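Local coordinates for amide synthase (Vibrio cholerae, PDB 1L5A), which probably forms amide bonds as a nonribosomal peptide synthetase condensation enzyme of the vibriobactin pathway, at residues Q204-V209 against T379-S384. Numbering follows the deposited sequence.
Sequences QLSHAV and TADLAS
Asp381 reaches across to the backbone of His207, its OD1 accepting the amide N at 3.0 Å in an almost straight bond (171° at the hydrogen). CG lies anti to the backbone N (chi1 156°), which carries the carboxylate toward the backbone of residues 206-207. Asp381 OD1 also receives Ala383 N at 2.9 Å, closing an Asx turn, and the two amides approach from opposite faces of the carboxylate plane. OD2 is bonded to the hydroxyl of Tyr201, and bonds at both oxygens should restrict rotation of the carboxylate. The turn follows directly on strand 374-381, which pairs antiparallel with edge strand 208-214 in the mixed sheet of this condensation domain. Ala208 and Asp381 form a non-hydrogen-bonded pair, Val209 and Ala380 a hydrogen-bonded one, with Val209 N to Ala380 O at 2.9 Å; just beyond the paired residues Leu382 N bonds to His207 O at 2.8 Å. Leu382 extends CD1 between two neighbours, meeting CG1 of Val209 at 3.8 Å, where the side chains cross at about a right angle, and the edge of the His207 imidazole at CD2, 3.7 Å away. Trp390 of helix 387-409 packs against both Val209 and Ala380.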
loop_
_atom_site.group_PDB
_atom_site.type_symbol
_atom_site.label_atom_id
_atom_site.label_comp_id
_atom_site.label_asym_id
_atom_site.label_seq_id
_atom_site.Cartn_x
_atom_site.Cartn_y
_atom_site.Cartn_z
ATOM N N GLN A 204 -26.960 -5.651 -32.188
ATOM C CA GLN A 204 -27.911 -6.738 -32.408
ATOM C C GLN A 204 -27.701 -7.517 -33.697
ATOM O O GLN A 204 -28.082 -8.679 -33.785
ATOM C CB GLN A 204 -29.358 -6.234 -32.336
ATOM C CG GLN A 204 -29.804 -5.362 -33.474
ATOM C CD GLN A 204 -31.196 -4.768 -33.242
ATOM O OE1 GLN A 204 -32.184 -5.502 -33.039
ATOM N NE2 GLN A 204 -31.282 -3.433 -33.277
ATOM N N LEU A 205 -27.085 -6.906 -34.698
ATOM C CA LEU A 205 -26.863 -7.646 -35.927
ATOM C C LEU A 205 -25.675 -8.592 -35.838
ATOM O O LEU A 205 -25.195 -9.082 -36.856
ATOM C CB LEU A 205 -26.680 -6.695 -37.095
ATOM C CG LEU A 205 -27.936 -5.878 -37.341
ATOM C CD1 LEU A 205 -27.726 -4.965 -38.555
ATOM C CD2 LEU A 205 -29.103 -6.834 -37.557
ATOM N N SER A 206 -25.195 -8.855 -34.628
ATOM C CA SER A 206 -24.066 -9.764 -34.456
ATOM C C SER A 206 -24.319 -11.127 -35.111
ATOM O O SER A 206 -25.434 -11.621 -35.099
ATOM C CB SER A 206 -23.801 -9.971 -32.978
ATOM O OG SER A 206 -22.938 -11.075 -32.802
ATOM N N HIS A 207 -23.277 -11.731 -35.668
ATOM C CA HIS A 207 -23.367 -13.029 -36.326
ATOM C C HIS A 207 -22.078 -13.751 -35.976
ATOM O O HIS A 207 -21.068 -13.587 -36.650
ATOM C CB HIS A 207 -23.472 -12.851 -37.853
ATOM C CG HIS A 207 -23.535 -14.137 -38.619
ATOM N ND1 HIS A 207 -24.717 -14.807 -38.860
ATOM C CD2 HIS A 207 -22.558 -14.888 -39.183
ATOM C CE1 HIS A 207 -24.467 -15.913 -39.541
ATOM N NE2 HIS A 207 -23.163 -15.987 -39.750
ATOM N N ALA A 208 -22.119 -14.567 -34.929
ATOM C CA ALA A 208 -20.932 -15.271 -34.446
ATOM C C ALA A 208 -20.580 -16.597 -35.096
ATOM O O ALA A 208 -21.449 -17.405 -35.388
ATOM C CB ALA A 208 -21.043 -15.471 -32.923
ATOM N N VAL A 209 -19.290 -16.806 -35.315
ATOM C CA VAL A 209 -18.794 -18.049 -35.877
ATOM C C VAL A 209 -17.622 -18.500 -34.999
ATOM O O VAL A 209 -16.942 -17.676 -34.386
ATOM C CB VAL A 209 -18.338 -17.888 -37.367
ATOM C CG1 VAL A 209 -19.570 -17.638 -38.254
ATOM C CG2 VAL A 209 -17.326 -16.745 -37.508
ATOM N N THR A 379 -13.255 -17.249 -32.148
ATOM C CA THR A 379 -14.594 -16.754 -32.442
ATOM C C THR A 379 -14.598 -15.347 -33.041
ATOM O O THR A 379 -13.903 -14.450 -32.560
ATOM C CB THR A 379 -15.424 -16.723 -31.168
ATOM O OG1 THR A 379 -15.587 -18.062 -30.694
ATOM C CG2 THR A 379 -16.777 -16.082 -31.413
ATOM N N ALA A 380 -15.394 -15.158 -34.089
ATOM C CA ALA A 380 -15.489 -13.861 -34.739
ATOM C C ALA A 380 -16.936 -13.494 -34.976
ATOM O O ALA A 380 -17.781 -14.362 -35.158
ATOM C CB ALA A 380 -14.749 -13.880 -36.063
ATOM N N ASP A 381 -17.213 -12.198 -34.944
ATOM C CA ASP A 381 -18.542 -11.686 -35.216
ATOM C C ASP A 381 -18.446 -11.167 -36.650
ATOM O O ASP A 381 -17.858 -10.115 -36.902
ATOM C CB ASP A 381 -18.883 -10.543 -34.264
ATOM C CG ASP A 381 -19.944 -9.618 -34.829
ATOM O OD1 ASP A 381 -20.782 -10.094 -35.631
ATOM O OD2 ASP A 381 -19.944 -8.418 -34.464
ATOM N N LEU A 382 -19.010 -11.909 -37.590
ATOM C CA LEU A 382 -18.929 -11.511 -38.992
ATOM C C LEU A 382 -19.491 -10.127 -39.316
ATOM O O LEU A 382 -19.175 -9.561 -40.358
ATOM C CB LEU A 382 -19.567 -12.589 -39.879
ATOM C CG LEU A 382 -18.797 -13.915 -39.758
ATOM C CD1 LEU A 382 -19.220 -14.896 -40.835
ATOM C CD2 LEU A 382 -17.301 -13.630 -39.888
ATOM N N ALA A 383 -20.287 -9.573 -38.407
ATOM C CA ALA A 383 -20.869 -8.251 -38.607
ATOM C C ALA A 383 -19.891 -7.137 -38.213
ATOM O O ALA A 383 -20.162 -5.958 -38.428
ATOM C CB ALA A 383 -22.145 -8.124 -37.791
ATOM N N SER A 384 -18.763 -7.505 -37.624
ATOM C CA SER A 384 -17.780 -6.504 -37.218
ATOM C C SER A 384 -16.355 -7.028 -37.374
ATOM O O SER A 384 -15.419 -6.486 -36.783
ATOM C CB SER A 384 -18.005 -6.093 -35.758
ATOM O OG SER A 384 -17.806 -7.200 -34.883
#